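Local coordinates for protein cadherin-23 (Mus musculus, PDB 5UZ8) that probably serves as a calcium-stabilised adhesion protein in the mechanotransduction of hearing, built from successive extracellular cadherin repeats joined by calcium-binding linkers, at residues A[74-79]-A[106-111]; A[112-117]-A[140-145]; A[132-137]-A[168-173]; A[188-193]-A[202-207]. One frame throughout, in Å; residues are numbered along the deposited sequence.

Contact 1. Residues A[74-79]-A[106-111]. With CA (calcium ion), chain J; CA (calcium ion), chain K; CA (calcium ion), chain I.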
loop_
_atom_site.group_PDB
_atom_site.type_symbol
_atom_site.label_atom_id
_atom_site.label_comp_id
_atom_site.label_asym_id
_atom_site.label_seq_id
_atom_site.Cartn_x
_atom_site.Cartn_y
_atom_site.Cartn_z
ATOM N N VAL A 74 0.157 10.988 31.053
ATOM C CA VAL A 74 -1.073 11.319 30.330
ATOM C C VAL A 74 -0.876 11.093 28.828
ATOM O O VAL A 74 0.229 11.272 28.298
ATOM C CB VAL A 74 -1.507 12.767 30.632
ATOM C CG1 VAL A 74 -0.623 13.796 29.942
ATOM C CG2 VAL A 74 -2.967 12.985 30.288
ATOM N N ASP A 75 -1.954 10.676 28.196
ATOM C CA ASP A 75 -2.023 10.375 26.778
ATOM C C ASP A 75 -3.033 11.340 26.126
ATOM O O ASP A 75 -4.221 11.300 26.435
ATOM C CB ASP A 75 -2.507 8.933 26.628
ATOM C CG ASP A 75 -2.585 8.467 25.165
ATOM O OD1 ASP A 75 -2.219 9.215 24.231
ATOM O OD2 ASP A 75 -3.035 7.335 24.956
ATOM N N TYR A 76 -2.563 12.180 25.203
ATOM C CA TYR A 76 -3.425 13.122 24.503
ATOM C C TYR A 76 -4.539 12.384 23.778
ATOM O O TYR A 76 -5.632 12.891 23.666
ATOM C CB TYR A 76 -2.633 13.979 23.491
ATOM C CG TYR A 76 -3.488 15.017 22.817
ATOM C CD1 TYR A 76 -3.760 16.260 23.442
ATOM C CD2 TYR A 76 -4.065 14.772 21.578
ATOM C CE1 TYR A 76 -4.550 17.199 22.826
ATOM C CE2 TYR A 76 -4.842 15.721 20.966
ATOM C CZ TYR A 76 -5.092 16.910 21.594
ATOM O OH TYR A 76 -5.878 17.832 20.971
ATOM N N GLU A 77 -4.254 11.181 23.294
ATOM C CA GLU A 77 -5.276 10.415 22.615
ATOM C C GLU A 77 -6.415 9.947 23.549
ATOM O O GLU A 77 -7.441 9.519 23.045
ATOM C CB GLU A 77 -4.663 9.260 21.811
ATOM C CG GLU A 77 -4.005 9.694 20.511
ATOM C CD GLU A 77 -2.786 10.610 20.660
ATOM O OE1 GLU A 77 -2.869 11.706 20.111
ATOM O OE2 GLU A 77 -1.737 10.253 21.270
ATOM N N GLU A 78 -6.237 10.089 24.882
ATOM C CA GLU A 78 -7.280 9.774 25.879
ATOM C C GLU A 78 -7.792 11.008 26.616
ATOM O O GLU A 78 -8.966 11.071 26.966
ATOM C CB GLU A 78 -6.734 8.789 26.920
ATOM C CG GLU A 78 -6.375 7.428 26.354
ATOM C CD GLU A 78 -7.565 6.733 25.722
ATOM O OE1 GLU A 78 -8.717 7.055 26.090
ATOM O OE2 GLU A 78 -7.361 5.871 24.847
ATOM N N VAL A 79 -6.907 11.970 26.868
ATOM C CA VAL A 79 -7.201 13.118 27.731
ATOM C C VAL A 79 -6.667 14.413 27.122
ATOM O O VAL A 79 -5.489 14.500 26.825
ATOM C CB VAL A 79 -6.516 12.918 29.094
ATOM C CG1 VAL A 79 -6.672 14.135 30.001
ATOM C CG2 VAL A 79 -7.007 11.629 29.756
ATOM N N ILE A 106 -3.347 19.675 27.725
ATOM C CA ILE A 106 -2.473 18.620 27.217
ATOM C C ILE A 106 -2.137 18.905 25.745
ATOM O O ILE A 106 -3.009 19.276 24.956
ATOM C CB ILE A 106 -3.085 17.218 27.431
ATOM C CG1 ILE A 106 -3.496 17.004 28.891
ATOM C CG2 ILE A 106 -2.103 16.134 27.037
ATOM C CD1 ILE A 106 -2.411 17.383 29.880
ATOM N N VAL A 107 -0.869 18.718 25.381
ATOM C CA VAL A 107 -0.371 19.034 24.040
ATOM C C VAL A 107 -0.051 17.725 23.338
ATOM O O VAL A 107 0.661 16.872 23.884
ATOM C CB VAL A 107 0.895 19.871 24.129
ATOM C CG1 VAL A 107 1.475 20.152 22.749
ATOM C CG2 VAL A 107 0.588 21.173 24.856
ATOM N N ASP A 108 -0.602 17.567 22.141
ATOM C CA ASP A 108 -0.369 16.386 21.314
ATOM C C ASP A 108 1.092 16.353 20.871
ATOM O O ASP A 108 1.644 17.373 20.416
ATOM C CB ASP A 108 -1.287 16.490 20.085
ATOM C CG ASP A 108 -1.208 15.304 19.133
ATOM O OD1 ASP A 108 -1.054 14.135 19.583
ATOM O OD2 ASP A 108 -1.396 15.556 17.908
ATOM N N ILE A 109 1.694 15.180 20.944
ATOM C CA ILE A 109 2.972 14.898 20.264
ATOM C C ILE A 109 2.744 13.831 19.193
ATOM O O ILE A 109 1.741 13.114 19.213
ATOM C CB ILE A 109 4.109 14.468 21.246
ATOM C CG1 ILE A 109 3.932 13.028 21.714
ATOM C CG2 ILE A 109 4.223 15.441 22.416
ATOM C CD1 ILE A 109 4.968 12.535 22.718
ATOM N N ASN A 110 3.668 13.726 18.255
ATOM C CA ASN A 110 3.527 12.812 17.157
ATOM C C ASN A 110 4.018 11.426 17.554
ATOM O O ASN A 110 5.084 10.970 17.109
ATOM C CB ASN A 110 4.245 13.328 15.906
ATOM C CG ASN A 110 3.907 12.512 14.675
ATOM O OD1 ASN A 110 2.859 11.887 14.628
ATOM N ND2 ASN A 110 4.778 12.516 13.684
ATOM N N ASP A 111 3.205 10.750 18.368
ATOM C CA ASP A 111 3.558 9.432 18.907
ATOM C C ASP A 111 2.785 8.254 18.289
ATOM O O ASP A 111 2.930 7.116 18.756
ATOM C CB ASP A 111 3.503 9.418 20.453
ATOM C CG ASP A 111 2.129 9.763 21.039
ATOM O OD1 ASP A 111 1.248 10.347 20.363
ATOM O OD2 ASP A 111 1.949 9.527 22.261
HETATM CA CA CA J . -0.352 12.057 20.017
HETATM CA CA CA K . -0.329 9.414 22.847
HETATM CA CA CA I . 1.141 10.560 13.665
HETATM O O HOH W 1 -0.620 7.350 21.743
HETATM O O HOH W 2 0.513 8.052 24.706
#

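Contact 2. Residues A[112-117]-A[140-145]. With CA (calcium ion), chain I; CA (calcium ion), chain J.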
loop_
_atom_site.group_PDB
_atom_site.type_symbol
_atom_site.label_atom_id
_atom_site.label_comp_id
_atom_site.label_asym_id
_atom_site.label_seq_id
_atom_site.Cartn_x
_atom_site.Cartn_y
_atom_site.Cartn_z
ATOM N N ASN A 112 1.998 8.503 17.252
ATOM C CA ASN A 112 1.326 7.428 16.530
ATOM C C ASN A 112 1.742 7.424 15.055
ATOM O O ASN A 112 1.766 8.477 14.406
ATOM C CB ASN A 112 -0.189 7.543 16.645
ATOM C CG ASN A 112 -0.671 7.237 18.059
ATOM O OD1 ASN A 112 -0.907 6.072 18.391
ATOM N ND2 ASN A 112 -0.724 8.267 18.910
ATOM N N ASN A 113 2.037 6.239 14.540
ATOM C CA ASN A 113 2.355 6.068 13.127
ATOM C C ASN A 113 1.064 5.953 12.346
ATOM O O ASN A 113 0.099 5.382 12.866
ATOM C CB ASN A 113 3.123 4.768 12.888
ATOM C CG ASN A 113 4.531 4.812 13.444
ATOM O OD1 ASN A 113 4.720 5.145 14.578
ATOM N ND2 ASN A 113 5.517 4.476 12.627
ATOM N N PRO A 114 1.098 6.335 11.051
ATOM C CA PRO A 114 -0.007 5.897 10.182
ATOM C C PRO A 114 0.018 4.392 10.059
ATOM O O PRO A 114 1.104 3.792 9.963
ATOM C CB PRO A 114 0.275 6.566 8.835
ATOM C CG PRO A 114 1.349 7.542 9.064
ATOM C CD PRO A 114 2.109 7.095 10.312
ATOM N N ILE A 115 -1.146 3.784 10.126
ATOM C CA ILE A 115 -1.297 2.317 10.141
ATOM C C ILE A 115 -2.264 1.961 9.035
ATOM O O ILE A 115 -3.389 2.469 9.007
ATOM C CB ILE A 115 -1.836 1.795 11.476
ATOM C CG1 ILE A 115 -0.815 2.044 12.608
ATOM C CG2 ILE A 115 -2.130 0.289 11.395
ATOM C CD1 ILE A 115 -1.385 1.852 14.008
ATOM N N PHE A 116 -1.819 1.106 8.110
ATOM C CA PHE A 116 -2.688 0.693 6.997
ATOM C C PHE A 116 -3.873 -0.128 7.444
ATOM O O PHE A 116 -3.755 -0.890 8.396
ATOM C CB PHE A 116 -1.903 -0.032 5.936
ATOM C CG PHE A 116 -1.156 0.885 5.034
ATOM C CD1 PHE A 116 -1.810 1.545 4.013
ATOM C CD2 PHE A 116 0.195 1.123 5.229
ATOM C CE1 PHE A 116 -1.116 2.414 3.169
ATOM C CE2 PHE A 116 0.885 1.976 4.388
ATOM C CZ PHE A 116 0.239 2.635 3.374
ATOM N N ASP A 117 -5.019 0.047 6.794
ATOM C CA ASP A 117 -6.278 -0.612 7.158
ATOM C C ASP A 117 -6.260 -2.129 6.795
ATOM O O ASP A 117 -7.082 -2.892 7.290
ATOM C CB ASP A 117 -7.493 0.091 6.480
ATOM C CG ASP A 117 -7.918 1.439 7.153
ATOM O OD1 ASP A 117 -7.290 1.915 8.124
ATOM O OD2 ASP A 117 -8.938 2.024 6.713
ATOM N N ALA A 140 -4.475 4.358 5.149
ATOM C CA ALA A 140 -3.923 4.287 6.500
ATOM C C ALA A 140 -4.648 5.291 7.410
ATOM O O ALA A 140 -5.278 6.219 6.917
ATOM C CB ALA A 140 -2.453 4.602 6.446
ATOM N N THR A 141 -4.594 5.084 8.729
ATOM C CA THR A 141 -5.174 6.027 9.669
ATOM C C THR A 141 -4.135 6.422 10.685
ATOM O O THR A 141 -3.193 5.660 10.939
ATOM C CB THR A 141 -6.354 5.432 10.407
ATOM O OG1 THR A 141 -5.922 4.281 11.140
ATOM C CG2 THR A 141 -7.462 5.054 9.431
ATOM N N ASP A 142 -4.296 7.600 11.261
ATOM C CA ASP A 142 -3.314 8.114 12.220
ATOM C C ASP A 142 -4.067 8.699 13.428
ATOM O O ASP A 142 -4.885 9.600 13.291
ATOM C CB ASP A 142 -2.434 9.143 11.563
ATOM C CG ASP A 142 -1.212 9.515 12.410
ATOM O OD1 ASP A 142 -1.389 10.015 13.546
ATOM O OD2 ASP A 142 -0.063 9.437 11.905
ATOM N N ALA A 143 -3.752 8.177 14.605
ATOM C CA ALA A 143 -4.445 8.536 15.847
ATOM C C ALA A 143 -4.081 9.886 16.491
ATOM O O ALA A 143 -4.751 10.295 17.431
ATOM C CB ALA A 143 -4.253 7.403 16.859
ATOM N N ASP A 144 -3.084 10.603 15.966
ATOM C CA ASP A 144 -2.749 11.930 16.474
ATOM C C ASP A 144 -3.756 12.975 15.962
ATOM O O ASP A 144 -4.829 12.616 15.448
ATOM C CB ASP A 144 -1.303 12.280 16.095
ATOM C CG ASP A 144 -0.303 11.316 16.707
ATOM O OD1 ASP A 144 -0.381 11.070 17.925
ATOM O OD2 ASP A 144 0.527 10.766 15.959
ATOM N N SER A 145 -3.413 14.235 16.132
ATOM C CA SER A 145 -4.242 15.355 15.750
ATOM C C SER A 145 -3.474 16.347 14.869
ATOM O O SER A 145 -2.245 16.382 14.844
ATOM C CB SER A 145 -4.799 16.030 16.994
ATOM O OG SER A 145 -5.676 15.090 17.669
HETATM CA CA CA I . 1.141 10.560 13.665
HETATM CA CA CA J . -0.352 12.057 20.017
HETATM O O HOH W 3 -2.188 5.515 14.347
HETATM O O HOH W 4 -5.800 1.739 10.058
#

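Contact 3. Residues A[132-137]-A[168-173]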
loop_
_atom_site.group_PDB
_atom_site.type_symbol
_atom_site.label_atom_id
_atom_site.label_comp_id
_atom_site.label_asym_id
_atom_site.label_seq_id
_atom_site.Cartn_x
_atom_site.Cartn_y
_atom_site.Cartn_z
ATOM N N GLY A 132 -4.320 5.639 -16.810
ATOM C CA GLY A 132 -5.139 6.493 -15.950
ATOM C C GLY A 132 -6.174 5.798 -15.062
ATOM O O GLY A 132 -6.744 6.448 -14.178
ATOM N N THR A 133 -6.436 4.507 -15.304
ATOM C CA THR A 133 -7.458 3.807 -14.589
ATOM C C THR A 133 -6.996 3.594 -13.150
ATOM O O THR A 133 -5.858 3.206 -12.913
ATOM C CB THR A 133 -7.753 2.443 -15.238
ATOM O OG1 THR A 133 -8.106 2.635 -16.615
ATOM C CG2 THR A 133 -8.890 1.724 -14.505
ATOM N N VAL A 134 -7.872 3.891 -12.191
ATOM C CA VAL A 134 -7.573 3.594 -10.809
ATOM C C VAL A 134 -7.803 2.108 -10.581
ATOM O O VAL A 134 -8.866 1.570 -10.921
ATOM C CB VAL A 134 -8.484 4.386 -9.842
ATOM C CG1 VAL A 134 -8.254 3.941 -8.406
ATOM C CG2 VAL A 134 -8.217 5.876 -9.995
ATOM N N ILE A 135 -6.831 1.468 -9.984
ATOM C CA ILE A 135 -6.873 0.022 -9.741
ATOM C C ILE A 135 -7.389 -0.307 -8.343
ATOM O O ILE A 135 -8.202 -1.212 -8.180
ATOM C CB ILE A 135 -5.501 -0.596 -9.945
ATOM C CG1 ILE A 135 -5.134 -0.495 -11.422
ATOM C CG2 ILE A 135 -5.512 -2.063 -9.553
ATOM C CD1 ILE A 135 -3.713 -0.883 -11.691
ATOM N N LEU A 136 -6.867 0.397 -7.341
ATOM C CA LEU A 136 -7.316 0.213 -5.963
ATOM C C LEU A 136 -6.930 1.442 -5.147
ATOM O O LEU A 136 -6.143 2.268 -5.595
ATOM C CB LEU A 136 -6.642 -1.017 -5.345
ATOM C CG LEU A 136 -5.170 -0.723 -5.034
ATOM C CD1 LEU A 136 -4.752 -1.199 -3.669
ATOM C CD2 LEU A 136 -4.271 -1.204 -6.140
ATOM N N ARG A 137 -7.504 1.536 -3.959
ATOM C CA ARG A 137 -7.181 2.601 -3.032
ATOM C C ARG A 137 -6.628 1.974 -1.751
ATOM O O ARG A 137 -7.232 1.073 -1.200
ATOM C CB ARG A 137 -8.452 3.397 -2.735
ATOM C CG ARG A 137 -8.258 4.626 -1.859
ATOM C CD ARG A 137 -9.553 5.432 -1.826
ATOM N NE ARG A 137 -9.588 6.484 -2.827
ATOM C CZ ARG A 137 -10.689 6.990 -3.379
ATOM N NH1 ARG A 137 -10.593 7.985 -4.260
ATOM N NH2 ARG A 137 -11.889 6.504 -3.064
ATOM N N THR A 168 -5.323 10.660 -1.750
ATOM C CA THR A 168 -6.373 9.638 -1.681
ATOM C C THR A 168 -5.829 8.250 -1.445
ATOM O O THR A 168 -6.571 7.361 -1.001
ATOM C CB THR A 168 -7.208 9.608 -2.957
ATOM O OG1 THR A 168 -6.366 9.245 -4.072
ATOM C CG2 THR A 168 -7.865 10.978 -3.231
ATOM N N GLY A 169 -4.573 8.013 -1.821
ATOM C CA GLY A 169 -4.079 6.639 -1.889
ATOM C C GLY A 169 -4.556 5.803 -3.076
ATOM O O GLY A 169 -4.323 4.598 -3.074
ATOM N N ASP A 170 -5.174 6.425 -4.075
ATOM C CA ASP A 170 -5.547 5.763 -5.314
ATOM C C ASP A 170 -4.298 5.418 -6.102
ATOM O O ASP A 170 -3.485 6.315 -6.403
ATOM C CB ASP A 170 -6.408 6.640 -6.200
ATOM C CG ASP A 170 -7.869 6.681 -5.763
ATOM O OD1 ASP A 170 -8.357 5.737 -5.093
ATOM O OD2 ASP A 170 -8.524 7.667 -6.087
ATOM N N ILE A 171 -4.156 4.135 -6.422
ATOM C CA ILE A 171 -3.078 3.641 -7.275
ATOM C C ILE A 171 -3.638 3.470 -8.686
ATOM O O ILE A 171 -4.660 2.762 -8.864
ATOM C CB ILE A 171 -2.498 2.341 -6.737
ATOM C CG1 ILE A 171 -1.848 2.609 -5.365
ATOM C CG2 ILE A 171 -1.448 1.782 -7.704
ATOM C CD1 ILE A 171 -1.329 1.376 -4.634
ATOM N N SER A 172 -2.981 4.126 -9.647
ATOM C CA SER A 172 -3.459 4.158 -11.031
ATOM C C SER A 172 -2.412 3.651 -12.017
ATOM O O SER A 172 -1.226 3.611 -11.721
ATOM C CB SER A 172 -3.903 5.557 -11.439
ATOM O OG SER A 172 -2.844 6.498 -11.355
ATOM N N VAL A 173 -2.883 3.291 -13.197
ATOM C CA VAL A 173 -2.017 2.865 -14.290
ATOM C C VAL A 173 -1.355 4.101 -14.870
ATOM O O VAL A 173 -2.038 4.999 -15.344
ATOM C CB VAL A 173 -2.804 2.173 -15.404
ATOM C CG1 VAL A 173 -1.857 1.760 -16.541
ATOM C CG2 VAL A 173 -3.521 0.951 -14.851
#

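Contact 4. Residues A[188-193]-A[202-207]. With CA (calcium ion), chain I.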
loop_
_atom_site.group_PDB
_atom_site.type_symbol
_atom_site.label_atom_id
_atom_site.label_comp_id
_atom_site.label_asym_id
_atom_site.label_seq_id
_atom_site.Cartn_x
_atom_site.Cartn_y
_atom_site.Cartn_z
ATOM N N THR A 188 5.620 -1.480 -3.037
ATOM C CA THR A 188 5.582 -0.977 -1.667
ATOM C C THR A 188 4.920 0.394 -1.655
ATOM O O THR A 188 5.434 1.326 -2.280
ATOM C CB THR A 188 7.003 -0.867 -1.102
ATOM O OG1 THR A 188 7.630 -2.164 -1.130
ATOM C CG2 THR A 188 6.961 -0.353 0.317
ATOM N N ALA A 189 3.810 0.510 -0.934
ATOM C CA ALA A 189 3.147 1.790 -0.697
ATOM C C ALA A 189 3.530 2.279 0.701
ATOM O O ALA A 189 3.571 1.476 1.646
ATOM C CB ALA A 189 1.648 1.658 -0.807
ATOM N N LEU A 190 3.810 3.579 0.821
ATOM C CA LEU A 190 4.257 4.177 2.082
ATOM C C LEU A 190 3.237 5.224 2.524
ATOM O O LEU A 190 2.735 5.957 1.676
ATOM C CB LEU A 190 5.582 4.852 1.852
ATOM C CG LEU A 190 6.388 5.280 3.053
ATOM C CD1 LEU A 190 6.900 4.066 3.825
ATOM C CD2 LEU A 190 7.584 6.083 2.544
ATOM N N ALA A 191 2.936 5.258 3.822
ATOM C CA ALA A 191 2.130 6.322 4.421
ATOM C C ALA A 191 3.037 7.049 5.413
ATOM O O ALA A 191 3.630 6.399 6.282
ATOM C CB ALA A 191 0.932 5.736 5.133
ATOM N N LYS A 192 3.174 8.365 5.266
ATOM C CA LYS A 192 4.085 9.149 6.103
ATOM C C LYS A 192 3.309 10.355 6.649
ATOM O O LYS A 192 2.665 11.099 5.889
ATOM C CB LYS A 192 5.311 9.554 5.297
ATOM C CG LYS A 192 6.373 10.344 6.039
ATOM C CD LYS A 192 7.515 10.778 5.091
ATOM C CE LYS A 192 8.151 9.630 4.345
ATOM N NZ LYS A 192 9.432 10.029 3.671
ATOM N N ASP A 193 3.330 10.528 7.956
ATOM C CA ASP A 193 2.557 11.586 8.576
ATOM C C ASP A 193 3.335 12.901 8.615
ATOM O O ASP A 193 4.450 12.972 8.111
ATOM C CB ASP A 193 2.032 11.134 9.963
ATOM C CG ASP A 193 3.115 11.036 11.006
ATOM O OD1 ASP A 193 4.238 11.571 10.810
ATOM O OD2 ASP A 193 2.810 10.449 12.063
ATOM N N ARG A 202 8.727 12.765 11.463
ATOM C CA ARG A 202 7.715 12.108 10.619
ATOM C C ARG A 202 7.757 10.608 10.852
ATOM O O ARG A 202 8.843 10.021 10.854
ATOM C CB ARG A 202 7.947 12.409 9.143
ATOM C CG ARG A 202 7.910 13.896 8.824
ATOM C CD ARG A 202 7.877 14.198 7.333
ATOM N NE ARG A 202 6.592 13.853 6.765
ATOM C CZ ARG A 202 6.293 13.855 5.475
ATOM N NH1 ARG A 202 7.184 14.212 4.552
ATOM N NH2 ARG A 202 5.096 13.479 5.093
ATOM N N ARG A 203 6.590 10.008 11.032
ATOM C CA ARG A 203 6.431 8.586 11.220
ATOM C C ARG A 203 5.779 7.981 9.987
ATOM O O ARG A 203 5.043 8.644 9.255
ATOM C CB ARG A 203 5.556 8.307 12.453
ATOM C CG ARG A 203 6.207 8.587 13.771
ATOM C CD ARG A 203 5.244 8.425 14.938
ATOM N NE ARG A 203 5.939 8.507 16.229
ATOM C CZ ARG A 203 6.573 7.503 16.840
ATOM N NH1 ARG A 203 7.135 7.712 18.014
ATOM N NH2 ARG A 203 6.626 6.284 16.322
ATOM N N GLU A 204 6.064 6.704 9.771
ATOM C CA GLU A 204 5.606 6.013 8.582
ATOM C C GLU A 204 5.323 4.540 8.831
ATOM O O GLU A 204 5.834 3.939 9.811
ATOM C CB GLU A 204 6.652 6.124 7.489
ATOM C CG GLU A 204 7.954 5.381 7.765
ATOM C CD GLU A 204 9.014 5.686 6.726
ATOM O OE1 GLU A 204 9.609 4.740 6.187
ATOM O OE2 GLU A 204 9.273 6.881 6.447
ATOM N N ASN A 205 4.671 3.949 7.845
ATOM C CA ASN A 205 4.580 2.511 7.710
ATOM C C ASN A 205 4.403 2.211 6.235
ATOM O O ASN A 205 3.919 3.066 5.452
ATOM C CB ASN A 205 3.382 1.939 8.478
ATOM C CG ASN A 205 3.728 1.495 9.892
ATOM O OD1 ASN A 205 4.673 0.743 10.103
ATOM N ND2 ASN A 205 2.953 1.951 10.872
ATOM N N SER A 206 4.779 1.007 5.861
ATOM C CA SER A 206 4.589 0.565 4.476
ATOM C C SER A 206 3.695 -0.651 4.407
ATOM O O SER A 206 3.565 -1.402 5.375
ATOM C CB SER A 206 5.946 0.240 3.885
ATOM O OG SER A 206 6.575 -0.787 4.627
ATOM N N VAL A 207 3.188 -0.915 3.214
ATOM C CA VAL A 207 2.421 -2.107 2.928
ATOM C C VAL A 207 2.734 -2.600 1.502
ATOM O O VAL A 207 3.159 -1.787 0.651
ATOM C CB VAL A 207 0.925 -1.839 3.109
ATOM C CG1 VAL A 207 0.389 -0.938 2.020
ATOM C CG2 VAL A 207 0.126 -3.114 3.146
HETATM CA CA CA I . 1.141 10.560 13.665
#

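Contact 1. Residues A[74-79]-A[106-111]
I106, the last strand position but one, packs its side chain among V74, Y76 and V79: CD1 meets V74 CG1 tip to tip at 4.0 Å, and CG2 lies at the edge of the Y76 ring. The carbonyl oxygen of I106 also comes up to that edge, 3.4 Å from Y76 CE1. D108 CB sits over one face of the Y76 ring, 3.7 Å from the centroid, in a CH-pi contact. With CG anti to the backbone N (chi1 -178°), D108 directs OD1 to a calcium ion at 2.2 Å, while OD2 turns to S145. The same ion takes I109 O and both carboxylate oxygens of E77. N110 faces the other way and gives OD1 to a different calcium. D111 then bridges two ions, with OD1 on the calcium shared with D108 and OD2 on its neighbour at 2.4 Å. E77 OE2 bridges the same two, and D75 OD1 binds the second while accepting from E77 N in an Asx turn. Close carboxylate oxygens, such as E77 OE1 and D108 OD1 at 3.1 Å, are thus held together by metal. E21 binds both ions, and D144 the one shared with D108, in the calcium-binding linker characteristic of consecutive cadherin repeats.

Contact 2. Residues A[112-117]-A[140-145]
Both oxygens of D144 combine a calcium ion with an N-H of N112, so that one carboxylate joins two metals and grips one asparagine twice. This is the entry to a cadherin repeat, where the linker runs into the short edge strand 115-116, which pairs antiparallel with strand 134-141. N112 N reaches the syn lone pair of D144 OD2, whereas N112 ND2 approaches OD1 from above the carboxylate plane in a nearly straight bond (172°). The amide and carboxylate planes stand 57° apart. N112 O binds the ion held by D144 OD2, and D142 closes on it with both oxygens; D142 OD1 also accepts from D144 N at 3.0 Å, an Asx turn that fixes the second aspartate relative to the first. N110, F148 and D193 complete this site. Further along, P114 lays its ring beside the D142 carboxylate, with CD 3.6 Å from OD2. I115 and T141 exchange a pair of backbone hydrogen bonds, and at the next, non-hydrogen-bonded pair the A140 methyl sits over one face of the F116 ring. Water bridges the two segments as well: one molecule donates to N113 O at 2.7 Å and accepts from A143 N at 3.1 Å.

Contact 3. Residues A[132-137]-A[168-173]
R137, in one of its two conformers, runs extended through its first two torsions (chi1 -175°) and then bends at chi3, -94°, which folds its guanidinium back over D170. The aspartate answers with CG beside its own backbone N, and in this conformer the two charged groups meet in a salt bridge with R137 NE 2.7 Å from D170 OD1. Their planes are only 24° apart, yet OD1 lies over a face of the guanidinium; the second link, NH1 to D170 OD2, is bent and weak. R137 CG also rests against T168 O, 3.3 Å away. T168 in turn shapes the start of the other strand: its OG1 accepts from D170 N in an ST turn, with G169 between them.

Behind this bridge two antiparallel strands, 134-137 and 170-173, pair side by side within one sheet of the cadherin repeat's Greek-key beta sandwich, and a classic beta bulge interrupts their register. I135 and L136 both lie opposite I171: I135 N donates to I171 O at 2.8 Å, and I171 N donates to L136 O with equal length. I135 and L136 both pack on side chains of the facing sheet. I135 CD1 reaches across to V173 CG2 at 3.7 Å, and L136 CD2 runs alongside I171, 4.0 Å from its CB. From strand 204-214, I211 packs on I135, and V209 on L136 and I171. On the opposite side of the pairing, V134 CG1 approaches D170 OD1 at 3.8 Å. Beyond the bulge, V173 N donates to T133 O, while G132 N, in the loop before the strand, donates to V173 O.

Contact 4. Residues A[188-193]-A[202-207]
T188 brings CG2 against S206 CB at 3.8 Å, within an antiparallel pairing. A189 follows with two backbone hydrogen bonds to V207, and its methyl touches V207 CG1 on the buried side. L190 points to the other face, where CD1 lies 3.5 Å from N205 O and also meets the E204 carboxylate. A191 repeats the backbone exchange, now with N205. K192 has CG anti to its backbone N (chi1 -178°), which carries its chain across the R202 guanidinium: CD sits 3.3 Å above the plane and over its centre, a packing of aliphatic carbon on the flat cation. E204 runs beside the same lysine, OE2 3.6 Å from CE. D193 ends the walk. Its carbonyl oxygen receives R202 NE at 2.7 Å, in the plane of the guanidinium, with a weak second bond from NH2. Its carboxylate divides the work: OD1 accepts from R203 N and OD2 binds calcium at 2.3 Å. R202 has a further partner in E152, and R203 reaches N110 of the linker. The hairpin formed by strands 184-193 and 204-214 lies between edge strands 151-155 and 121-126 in its sheet, with F116 of strand 115-116 packed on A191 and V207.

From the N terminus, contact 1 comes first, closing a loop of 26 residues and tying the loop after strand 66-70 to the end of strand 97-107 and the linker beyond. The chain passes directly into contact 2, which closes a loop of 22 residues and shares two calcium ions with contact 1. Contact 3 crosses contact 2, their segments alternating along the chain, and extends the same sheet to strand 170-173. Contact 4 closes the hairpin of the facing sheet, in series with the others. It meets contacts 1 and 2 at one calcium, and R203 probably bonds to N113. Contact 3 does not touch contact 1 or 4; its nearest atoms are about 18 Å and 5 Å from them.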